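Local coordinates for protein NDP-rhamnosyltransferase (Saccharopolyspora spinosa, PDB 3UYL) that belongs to the GT-B clan of glycosyltransferases, with two Rossmann-like domains, and carries a bound thymidine-5'-diphosphate, at residues E252-V257 and R273-V278; I223-M228 and I291-S296; Q198-N203 and P374-L379. One frame throughout, in Å; residues are numbered along the deposited sequence.

In the fold
Followed from the N terminus, the chain first completes the seven-stranded sheet of the N-terminal half and then runs through Q198-N203, which opens the largest loop; contact 3 closes it only at P374-L379. Inside that loop lies the one closed by contact 2, from I223-M228 to I291-S296, and inside this again the short one of contact 1, so the three nest and none cross. Contacts 1 and 2 share the six-stranded parallel sheet, where Ala256 N lies 2.8 Å from Ile223 O, a probable hydrogen bond between neighbouring strands. Contact 3 ties the connection between the halves to the start of the last helix. All three reach thymidine-5'-diphosphate.

Contact 1 (E252-V257 and R273-V278). With TYD (thymidine-5'-diphosphate), chain C.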
loop_
_atom_site.group_PDB
_atom_site.type_symbol
_atom_site.label_atom_id
_atom_site.label_comp_id
_atom_site.label_asym_id
_atom_site.label_seq_id
_atom_site.Cartn_x
_atom_site.Cartn_y
_atom_site.Cartn_z
ATOM N N GLU A 252 -4.967 -9.278 -31.318
ATOM C CA GLU A 252 -4.404 -8.047 -30.778
ATOM C C GLU A 252 -3.488 -8.383 -29.594
ATOM O O GLU A 252 -3.938 -8.954 -28.597
ATOM C CB GLU A 252 -5.557 -7.198 -30.310
ATOM C CG GLU A 252 -5.188 -5.887 -29.658
ATOM C CD GLU A 252 -6.425 -5.166 -29.155
ATOM O OE1 GLU A 252 -7.339 -4.856 -29.989
ATOM O OE2 GLU A 252 -6.475 -4.926 -27.937
ATOM N N ALA A 253 -2.208 -8.052 -29.697
ATOM C CA ALA A 253 -1.259 -8.372 -28.593
ATOM C C ALA A 253 -1.039 -7.196 -27.654
ATOM O O ALA A 253 -0.623 -6.108 -28.142
ATOM C CB ALA A 253 0.067 -8.813 -29.189
ATOM N N VAL A 254 -1.334 -7.354 -26.353
ATOM C CA VAL A 254 -1.066 -6.323 -25.384
ATOM C C VAL A 254 0.240 -6.744 -24.671
ATOM O O VAL A 254 0.274 -7.731 -23.988
ATOM C CB VAL A 254 -2.239 -6.144 -24.388
ATOM C CG1 VAL A 254 -1.937 -5.046 -23.385
ATOM C CG2 VAL A 254 -3.499 -5.769 -25.155
ATOM N N ILE A 255 1.339 -6.038 -24.901
ATOM C CA ILE A 255 2.646 -6.493 -24.367
ATOM C C ILE A 255 2.955 -5.702 -23.112
ATOM O O ILE A 255 3.184 -4.503 -23.183
ATOM C CB ILE A 255 3.768 -6.354 -25.452
ATOM C CG1 ILE A 255 3.325 -7.052 -26.769
ATOM C CG2 ILE A 255 5.094 -6.917 -24.986
ATOM C CD1 ILE A 255 3.975 -6.427 -28.004
ATOM N N ALA A 256 2.937 -6.369 -21.940
ATOM C CA ALA A 256 3.236 -5.702 -20.644
ATOM C C ALA A 256 4.729 -5.892 -20.389
ATOM O O ALA A 256 5.199 -7.022 -20.278
ATOM C CB ALA A 256 2.368 -6.290 -19.511
ATOM N N VAL A 257 5.482 -4.800 -20.381
ATOM C CA VAL A 257 6.962 -4.824 -20.299
ATOM C C VAL A 257 7.359 -3.793 -19.308
ATOM O O VAL A 257 6.696 -2.753 -19.229
ATOM C CB VAL A 257 7.685 -4.447 -21.624
ATOM C CG1 VAL A 257 7.810 -5.669 -22.507
ATOM C CG2 VAL A 257 7.025 -3.220 -22.289
ATOM N N ARG A 273 0.206 -3.717 -28.960
ATOM C CA ARG A 273 0.087 -2.553 -28.082
ATOM C C ARG A 273 1.091 -2.705 -26.927
ATOM O O ARG A 273 1.158 -3.760 -26.333
ATOM C CB ARG A 273 -1.324 -2.492 -27.508
ATOM C CG ARG A 273 -1.767 -1.093 -27.105
ATOM C CD ARG A 273 -2.864 -1.154 -26.065
ATOM N NE ARG A 273 -4.172 -0.882 -26.616
ATOM C CZ ARG A 273 -4.927 -1.755 -27.309
ATOM N NH1 ARG A 273 -4.516 -3.007 -27.570
ATOM N NH2 ARG A 273 -6.127 -1.364 -27.763
ATOM N N ILE A 274 1.884 -1.685 -26.626
ATOM C CA ILE A 274 2.793 -1.729 -25.469
ATOM C C ILE A 274 2.072 -1.146 -24.256
ATOM O O ILE A 274 1.498 -0.043 -24.326
ATOM C CB ILE A 274 4.142 -1.021 -25.752
ATOM C CG1 ILE A 274 4.957 -1.837 -26.781
ATOM C CG2 ILE A 274 4.978 -0.912 -24.491
ATOM C CD1 ILE A 274 6.078 -1.078 -27.474
ATOM N N ALA A 275 2.014 -1.914 -23.174
ATOM C CA ALA A 275 1.446 -1.383 -21.931
ATOM C C ALA A 275 2.588 -1.337 -20.921
ATOM O O ALA A 275 2.937 -2.362 -20.273
ATOM C CB ALA A 275 0.296 -2.256 -21.432
ATOM N N GLU A 276 3.191 -0.177 -20.742
ATOM C CA GLU A 276 4.370 -0.191 -19.874
ATOM C C GLU A 276 4.016 -0.079 -18.376
ATOM O O GLU A 276 3.339 0.816 -18.007
ATOM C CB GLU A 276 5.313 0.907 -20.281
ATOM C CG GLU A 276 6.691 0.695 -19.722
ATOM C CD GLU A 276 7.616 1.704 -20.283
ATOM O OE1 GLU A 276 8.187 2.459 -19.476
ATOM O OE2 GLU A 276 7.728 1.756 -21.529
ATOM N N SER A 277 4.526 -0.981 -17.540
ATOM C CA SER A 277 4.085 -1.129 -16.123
ATOM C C SER A 277 2.613 -0.700 -15.867
ATOM O O SER A 277 2.345 0.217 -15.075
ATOM C CB SER A 277 5.020 -0.404 -15.128
ATOM O OG SER A 277 6.241 0.020 -15.712
ATOM N N VAL A 278 1.666 -1.334 -16.555
ATOM C CA VAL A 278 0.277 -1.150 -16.244
ATOM C C VAL A 278 -0.064 -2.398 -15.475
ATOM O O VAL A 278 0.178 -3.480 -15.983
ATOM C CB VAL A 278 -0.588 -0.999 -17.538
ATOM C CG1 VAL A 278 -2.092 -0.888 -17.195
ATOM C CG2 VAL A 278 -0.089 0.213 -18.355
HETATM P PA TYD C . 5.797 -12.451 -11.950
HETATM O O1A TYD C . 5.539 -13.287 -10.729
HETATM O O2A TYD C . 4.918 -12.650 -13.191
HETATM O O3A TYD C . 7.361 -12.786 -12.333
HETATM P PB TYD C . 8.443 -11.833 -13.096
HETATM O O1B TYD C . 8.522 -10.496 -12.366
HETATM O O2B TYD C . 9.840 -12.417 -13.141
HETATM O O3B TYD C . 7.709 -11.967 -14.435
HETATM O "O5'" TYD C . 5.749 -10.898 -11.395
HETATM C "C5'" TYD C . 5.615 -9.666 -12.171
HETATM C "C4'" TYD C . 4.617 -8.725 -11.468
HETATM O "O4'" TYD C . 4.609 -7.477 -12.178
HETATM C "C3'" TYD C . 3.176 -9.275 -11.527
HETATM O "O3'" TYD C . 2.350 -8.874 -10.443
HETATM C "C2'" TYD C . 2.549 -8.541 -12.679
HETATM C "C1'" TYD C . 3.296 -7.216 -12.644
HETATM N N1 TYD C . 3.438 -6.461 -13.875
HETATM C C2 TYD C . 2.347 -5.673 -14.325
HETATM O O2 TYD C . 1.275 -5.690 -13.703
HETATM N N3 TYD C . 2.441 -4.934 -15.433
HETATM C C4 TYD C . 3.612 -4.926 -16.109
HETATM O O4 TYD C . 3.703 -4.248 -17.120
HETATM C C5 TYD C . 4.786 -5.732 -15.658
HETATM C C5M TYD C . 6.084 -5.709 -16.414
HETATM C C6 TYD C . 4.633 -6.484 -14.522
#
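Residues Val254 to Val257 run parallel to Arg273 to Glu276 at the border of a Rossmann-like sheet, as the two strands of a beta-alpha-beta unit with helix 259-262 between them. The backbone bonds follow the parallel pattern: Arg273 gives its N to Ala253 O and its O to Ile255 N, the latter 2.7 Å long and almost straight, and Ala275 N reaches Ile255 O at 2.8 Å. Where the second strand ends, Ser277 N still meets Val257 O, at 3.3 Å.

One charged pair sits at the start. Arg273 bends at chi3 (-103°), which brings NH1 back to Glu252 OE2 at 2.8 Å, a salt bridge whose hydrogen bond is weak. The same carboxylate oxygen also pairs with Arg220, while Trp211 makes a cation-pi contact with Arg273.

Apolar contacts lie on both faces. Val254 CG1 meets Ala275 CB at 4.1 Å; on the other face Val257 CG2 touches Ile274 CG2, and helix 236-247 covers Ile255 and Val257. Beta-branched residues suit such extended strands, whereas small Ala256 leaves room for the thymine, its CB 3.4 Å from O4. Beyond the strand, Val278 O accepts the thymine N3-H at 2.7 Å and 168°.

Contact 2 (I223-M228 and I291-S296); sequences ICMGRM and ICAGGS. With TYD (thymidine-5'-diphosphate), chain C.
Ile223 and Ile291 pair in parallel, with Cys224 N bonded to Ile291 O at 3.1 Å, and beyond Cys292 the two backbones separate. These are central strands of the Rossmann-like sheet, and both segments leave its C-terminal edge through glycines that precede helices, the usual place for a nucleotide in this fold. A water spans the parting backbones, donating to Cys224 O and accepting from Ala293 N at 2.9 Å, so both buried groups keep a partner.

The two isoleucines share a face of the sheet, Ile223 CG1 lying 4.2 Å from Ile291 CD1 under Ala241 of helix 236-247; Phe346 and Ile350 also pack on Ile291. Met225, long and flexible, reaches across beyond them. Its chain bends at chi2 (107°), carrying the end methyl CE across to within 3.6 Å of Cys292 C, while CG touches Ala293 CB. Small residues are suited to this junction: Cys292 CB comes to 3.2 Å from Cys224 O, and its SG accepts a weak hydrogen bond from Gly294 N.

Gly294 has a positive phi (94°), where a beta carbon would press on the preceding carbonyl. Gly226 and Gly295 take the N-cap positions of helices 227-233 and 296-304, and at Gly295 a beta carbon would run into the diphosphate. The helix starts probably help to stabilise its negative charge; Gly297 N and Thr298 OG1 bond to the ligand directly. Cys224 approaches its other end: with SG anti to the backbone N (chi1 -179°), the sulfur lies over the thymine ring, 4.1 Å from C5 and C6.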
loop_
_atom_site.group_PDB
_atom_site.type_symbol
_atom_site.label_atom_id
_atom_site.label_comp_id
_atom_site.label_asym_id
_atom_site.label_seq_id
_atom_site.Cartn_x
_atom_site.Cartn_y
_atom_site.Cartn_z
ATOM N N ILE A 223 0.851 -10.516 -23.370
ATOM C CA ILE A 223 2.182 -11.068 -23.189
ATOM C C ILE A 223 2.771 -10.323 -22.021
ATOM O O ILE A 223 2.855 -9.136 -22.057
ATOM C CB ILE A 223 3.083 -10.835 -24.464
ATOM C CG1 ILE A 223 2.481 -11.568 -25.672
ATOM C CG2 ILE A 223 4.468 -11.362 -24.196
ATOM C CD1 ILE A 223 3.146 -11.133 -26.999
ATOM N N CYS A 224 3.148 -11.025 -20.970
ATOM C CA CYS A 224 3.844 -10.417 -19.844
ATOM C C CYS A 224 4.869 -11.443 -19.346
ATOM O O CYS A 224 4.521 -12.509 -18.877
ATOM C CB CYS A 224 2.842 -10.086 -18.707
ATOM S SG CYS A 224 3.685 -9.303 -17.304
ATOM N N MET A 225 6.129 -11.146 -19.553
ATOM C CA MET A 225 7.191 -11.852 -18.912
ATOM C C MET A 225 7.685 -10.825 -17.911
ATOM O O MET A 225 7.776 -9.618 -18.246
ATOM C CB MET A 225 8.263 -12.201 -19.921
ATOM C CG MET A 225 8.166 -13.669 -20.310
ATOM S SD MET A 225 7.504 -13.537 -21.913
ATOM C CE MET A 225 6.595 -15.046 -22.201
ATOM N N GLY A 226 8.023 -11.235 -16.710
ATOM C CA GLY A 226 8.514 -10.188 -15.787
ATOM C C GLY A 226 9.976 -9.721 -15.947
ATOM O O GLY A 226 10.775 -10.323 -16.712
ATOM N N ARG A 227 10.315 -8.627 -15.235
ATOM C CA ARG A 227 11.686 -8.091 -15.195
ATOM C C ARG A 227 12.673 -9.160 -14.784
ATOM O O ARG A 227 13.754 -9.305 -15.413
ATOM C CB ARG A 227 11.804 -6.927 -14.195
ATOM C CG ARG A 227 13.170 -6.204 -14.201
ATOM C CD ARG A 227 13.301 -5.109 -13.138
ATOM N NE ARG A 227 12.269 -4.078 -13.295
ATOM C CZ ARG A 227 11.282 -3.845 -12.421
ATOM N NH1 ARG A 227 11.173 -4.557 -11.294
ATOM N NH2 ARG A 227 10.389 -2.884 -12.664
ATOM N N MET A 228 12.337 -9.875 -13.700
ATOM C CA MET A 228 13.253 -10.873 -13.185
ATOM C C MET A 228 13.581 -11.866 -14.291
ATOM O O MET A 228 14.751 -12.192 -14.522
ATOM C CB MET A 228 12.711 -11.608 -11.923
ATOM C CG MET A 228 12.890 -10.870 -10.598
ATOM S SD MET A 228 14.584 -10.365 -10.159
ATOM C CE MET A 228 15.462 -11.947 -10.079
ATOM N N ILE A 291 0.245 -15.005 -22.180
ATOM C CA ILE A 291 1.508 -15.734 -22.516
ATOM C C ILE A 291 2.555 -15.223 -21.513
ATOM O O ILE A 291 2.764 -14.038 -21.431
ATOM C CB ILE A 291 2.038 -15.502 -23.955
ATOM C CG1 ILE A 291 0.901 -15.768 -24.927
ATOM C CG2 ILE A 291 3.191 -16.508 -24.210
ATOM C CD1 ILE A 291 1.251 -15.538 -26.367
ATOM N N CYS A 292 3.103 -16.115 -20.669
ATOM C CA CYS A 292 4.001 -15.626 -19.651
ATOM C C CYS A 292 5.049 -16.661 -19.435
ATOM O O CYS A 292 5.008 -17.695 -20.106
ATOM C CB CYS A 292 3.210 -15.329 -18.357
ATOM S SG CYS A 292 2.308 -16.779 -17.736
ATOM N N ALA A 293 5.937 -16.475 -18.435
ATOM C CA ALA A 293 6.940 -17.480 -18.135
ATOM C C ALA A 293 6.537 -18.439 -16.969
ATOM O O ALA A 293 7.270 -19.428 -16.653
ATOM C CB ALA A 293 8.298 -16.812 -17.872
ATOM N N GLY A 294 5.404 -18.136 -16.330
ATOM C CA GLY A 294 4.943 -18.865 -15.183
ATOM C C GLY A 294 5.314 -18.338 -13.813
ATOM O O GLY A 294 5.035 -19.003 -12.819
ATOM N N GLY A 295 5.891 -17.149 -13.722
ATOM C CA GLY A 295 5.917 -16.417 -12.436
ATOM C C GLY A 295 4.504 -16.222 -11.868
ATOM O O GLY A 295 3.492 -15.825 -12.576
ATOM N N SER A 296 4.401 -16.473 -10.580
ATOM C CA SER A 296 3.067 -16.532 -9.924
ATOM C C SER A 296 2.231 -15.228 -9.938
ATOM O O SER A 296 1.001 -15.287 -9.941
ATOM C CB SER A 296 3.228 -17.033 -8.531
ATOM O OG SER A 296 3.925 -16.097 -7.754
HETATM P PA TYD C . 5.797 -12.451 -11.950
HETATM O O1A TYD C . 5.539 -13.287 -10.729
HETATM O O2A TYD C . 4.918 -12.650 -13.191
HETATM O O3A TYD C . 7.361 -12.786 -12.333
HETATM P PB TYD C . 8.443 -11.833 -13.096
HETATM O O1B TYD C . 8.522 -10.496 -12.366
HETATM O O2B TYD C . 9.840 -12.417 -13.141
HETATM O O3B TYD C . 7.709 -11.967 -14.435
HETATM O "O5'" TYD C . 5.749 -10.898 -11.395
HETATM C "C5'" TYD C . 5.615 -9.666 -12.171
HETATM C "C4'" TYD C . 4.617 -8.725 -11.468
HETATM O "O4'" TYD C . 4.609 -7.477 -12.178
HETATM C "C3'" TYD C . 3.176 -9.275 -11.527
HETATM O "O3'" TYD C . 2.350 -8.874 -10.443
HETATM C "C2'" TYD C . 2.549 -8.541 -12.679
HETATM C "C1'" TYD C . 3.296 -7.216 -12.644
HETATM N N1 TYD C . 3.438 -6.461 -13.875
HETATM C C2 TYD C . 2.347 -5.673 -14.325
HETATM O O2 TYD C . 1.275 -5.690 -13.703
HETATM N N3 TYD C . 2.441 -4.934 -15.433
HETATM C C4 TYD C . 3.612 -4.926 -16.109
HETATM O O4 TYD C . 3.703 -4.248 -17.120
HETATM C C5 TYD C . 4.786 -5.732 -15.658
HETATM C C5M TYD C . 6.084 -5.709 -16.414
HETATM C C6 TYD C . 4.633 -6.484 -14.522
HETATM O O HOH W 1 5.967 -14.198 -16.657
#

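Contact 3 (Q198-N203 and P374-L379). With TYD (thymidine-5'-diphosphate), chain C.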
loop_
_atom_site.group_PDB
_atom_site.type_symbol
_atom_site.label_atom_id
_atom_site.label_comp_id
_atom_site.label_asym_id
_atom_site.label_seq_id
_atom_site.Cartn_x
_atom_site.Cartn_y
_atom_site.Cartn_z
ATOM N N GLN A 198 -6.049 -16.687 0.354
ATOM C CA GLN A 198 -6.511 -16.377 -0.984
ATOM C C GLN A 198 -5.565 -15.383 -1.649
ATOM O O GLN A 198 -5.281 -14.338 -1.061
ATOM C CB GLN A 198 -7.901 -15.715 -0.937
ATOM C CG GLN A 198 -8.527 -15.676 -2.321
ATOM C CD GLN A 198 -9.998 -15.228 -2.394
ATOM O OE1 GLN A 198 -10.862 -15.607 -1.583
ATOM N NE2 GLN A 198 -10.293 -14.486 -3.411
ATOM N N TYR A 199 -5.154 -15.700 -2.868
ATOM C CA TYR A 199 -4.336 -14.805 -3.735
ATOM C C TYR A 199 -5.123 -13.523 -4.013
ATOM O O TYR A 199 -6.292 -13.600 -4.441
ATOM C CB TYR A 199 -3.972 -15.539 -5.086
ATOM C CG TYR A 199 -3.177 -14.587 -5.960
ATOM C CD1 TYR A 199 -1.852 -14.260 -5.623
ATOM C CD2 TYR A 199 -3.767 -13.922 -7.031
ATOM C CE1 TYR A 199 -1.104 -13.348 -6.362
ATOM C CE2 TYR A 199 -3.017 -13.017 -7.800
ATOM C CZ TYR A 199 -1.683 -12.728 -7.450
ATOM O OH TYR A 199 -0.939 -11.788 -8.167
ATOM N N VAL A 200 -4.529 -12.348 -3.798
ATOM C CA VAL A 200 -5.170 -11.088 -4.205
ATOM C C VAL A 200 -4.268 -10.442 -5.272
ATOM O O VAL A 200 -3.069 -10.343 -5.080
ATOM C CB VAL A 200 -5.324 -10.140 -3.010
ATOM C CG1 VAL A 200 -5.726 -8.716 -3.481
ATOM C CG2 VAL A 200 -6.376 -10.690 -2.001
ATOM N N PRO A 201 -4.816 -10.044 -6.424
ATOM C CA PRO A 201 -3.823 -9.639 -7.434
ATOM C C PRO A 201 -3.129 -8.281 -7.209
ATOM O O PRO A 201 -3.566 -7.282 -7.747
ATOM C CB PRO A 201 -4.616 -9.603 -8.766
ATOM C CG PRO A 201 -6.032 -9.687 -8.432
ATOM C CD PRO A 201 -6.183 -10.167 -6.972
ATOM N N TYR A 202 -2.005 -8.255 -6.527
ATOM C CA TYR A 202 -1.279 -7.015 -6.440
ATOM C C TYR A 202 -0.186 -7.000 -7.483
ATOM O O TYR A 202 0.824 -7.723 -7.373
ATOM C CB TYR A 202 -0.667 -6.801 -5.054
ATOM C CG TYR A 202 0.216 -5.578 -5.040
ATOM C CD1 TYR A 202 -0.330 -4.310 -5.270
ATOM C CD2 TYR A 202 1.592 -5.672 -4.825
ATOM C CE1 TYR A 202 0.461 -3.167 -5.252
ATOM C CE2 TYR A 202 2.408 -4.518 -4.825
ATOM C CZ TYR A 202 1.803 -3.274 -5.020
ATOM O OH TYR A 202 2.561 -2.113 -5.035
ATOM N N ASN A 203 -0.367 -6.157 -8.484
ATOM C CA ASN A 203 0.551 -6.090 -9.613
ATOM C C ASN A 203 1.334 -4.780 -9.651
ATOM O O ASN A 203 2.079 -4.534 -10.604
ATOM C CB ASN A 203 -0.203 -6.302 -10.957
ATOM C CG ASN A 203 -1.174 -7.490 -10.923
ATOM O OD1 ASN A 203 -2.336 -7.330 -11.282
ATOM N ND2 ASN A 203 -0.691 -8.682 -10.558
ATOM N N PRO A 374 -9.582 -18.656 2.488
ATOM C CA PRO A 374 -9.923 -17.405 3.239
ATOM C C PRO A 374 -9.130 -16.181 2.742
ATOM O O PRO A 374 -7.973 -16.312 2.276
ATOM C CB PRO A 374 -9.599 -17.767 4.719
ATOM C CG PRO A 374 -9.322 -19.261 4.747
ATOM C CD PRO A 374 -8.957 -19.699 3.333
ATOM N N HIS A 375 -9.739 -14.998 2.819
ATOM C CA HIS A 375 -9.000 -13.729 2.424
ATOM C C HIS A 375 -7.900 -13.342 3.431
ATOM O O HIS A 375 -7.929 -13.768 4.587
ATOM C CB HIS A 375 -9.930 -12.517 2.272
ATOM C CG HIS A 375 -10.989 -12.671 1.229
ATOM N ND1 HIS A 375 -10.749 -12.459 -0.094
ATOM C CD2 HIS A 375 -12.347 -12.953 1.355
ATOM C CE1 HIS A 375 -11.909 -12.639 -0.778
ATOM N NE2 HIS A 375 -12.878 -12.941 0.117
ATOM N N PRO A 376 -6.887 -12.580 2.978
ATOM C CA PRO A 376 -5.780 -12.167 3.847
ATOM C C PRO A 376 -6.266 -11.595 5.152
ATOM O O PRO A 376 -5.672 -11.849 6.201
ATOM C CB PRO A 376 -5.087 -11.079 2.996
ATOM C CG PRO A 376 -5.275 -11.563 1.594
ATOM C CD PRO A 376 -6.564 -12.354 1.550
ATOM N N ALA A 377 -7.354 -10.832 5.078
ATOM C CA ALA A 377 -8.044 -10.310 6.277
ATOM C C ALA A 377 -8.330 -11.369 7.328
ATOM O O ALA A 377 -8.142 -11.111 8.496
ATOM C CB ALA A 377 -9.366 -9.584 5.891
ATOM N N ALA A 378 -8.796 -12.549 6.910
ATOM C CA ALA A 378 -9.110 -13.639 7.874
ATOM C C ALA A 378 -7.866 -14.259 8.441
ATOM O O ALA A 378 -7.876 -14.769 9.574
ATOM C CB ALA A 378 -9.965 -14.731 7.234
ATOM N N LEU A 379 -6.764 -14.175 7.704
ATOM C CA LEU A 379 -5.506 -14.719 8.192
ATOM C C LEU A 379 -4.862 -13.861 9.309
ATOM O O LEU A 379 -3.937 -14.318 10.038
ATOM C CB LEU A 379 -4.479 -14.866 7.032
ATOM C CG LEU A 379 -4.569 -16.224 6.304
ATOM C CD1 LEU A 379 -4.104 -17.304 7.266
ATOM C CD2 LEU A 379 -5.983 -16.533 5.798
HETATM P PA TYD C . 5.797 -12.451 -11.950
HETATM O O1A TYD C . 5.539 -13.287 -10.729
HETATM O O2A TYD C . 4.918 -12.650 -13.191
HETATM O O3A TYD C . 7.361 -12.786 -12.333
HETATM P PB TYD C . 8.443 -11.833 -13.096
HETATM O O1B TYD C . 8.522 -10.496 -12.366
HETATM O O2B TYD C . 9.840 -12.417 -13.141
HETATM O O3B TYD C . 7.709 -11.967 -14.435
HETATM O "O5'" TYD C . 5.749 -10.898 -11.395
HETATM C "C5'" TYD C . 5.615 -9.666 -12.171
HETATM C "C4'" TYD C . 4.617 -8.725 -11.468
HETATM O "O4'" TYD C . 4.609 -7.477 -12.178
HETATM C "C3'" TYD C . 3.176 -9.275 -11.527
HETATM O "O3'" TYD C . 2.350 -8.874 -10.443
HETATM C "C2'" TYD C . 2.549 -8.541 -12.679
HETATM C "C1'" TYD C . 3.296 -7.216 -12.644
HETATM N N1 TYD C . 3.438 -6.461 -13.875
HETATM C C2 TYD C . 2.347 -5.673 -14.325
HETATM O O2 TYD C . 1.275 -5.690 -13.703
HETATM N N3 TYD C . 2.441 -4.934 -15.433
HETATM C C4 TYD C . 3.612 -4.926 -16.109
HETATM O O4 TYD C . 3.703 -4.248 -17.120
HETATM C C5 TYD C . 4.786 -5.732 -15.658
HETATM C C5M TYD C . 6.084 -5.709 -16.414
HETATM C C6 TYD C . 4.633 -6.484 -14.522
#
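The connection between the two halves of the protein meets the start of the last helix where Gln198 N donates to Pro374 O, a 2.7 Å bond with an angle of 158° at the hydrogen. The acceptor carbonyl lies just ahead of helix 376-385, and the bond is the one backbone link between the segments. Beside it the Gln198 side chain, extended from chi1 (-167°) onward, runs alongside His375 in the same direction. The amide is tilted 37° against the imidazole and brings one end over its face, toward the rim, with Gln198 CD 3.6 Å from His375 CE1. Arg304 and Ile370 also touch this glutamine.

Pro376 opens the helix, a position that suits proline because the first turn has no use for its missing N-H. Its CD and CG rest on the connection: CD is 3.5 Å from Gln198 O, and CG is 3.9 Å from Val200 CG2, the valine and proline crossing each other.

In the GT-B architecture the C-terminal helix returns to the N-terminal domain, and here Pro376 also touches Ala24 of helix 19-27. The dimer reaches the same place, for Val200 packs on Gln26 and His375 on Ser28 of the second subunit.

Farther along, the connection turns to the ligand. Asn203 can donate and accept through one amide: OD1 takes a hydrogen bond from Asn281 N, ND2 is also bonded to Thr301 OG1, and the same ND2 donates to the deoxyribose hydroxyl O3' of thymidine-5'-diphosphate at 3.0 Å.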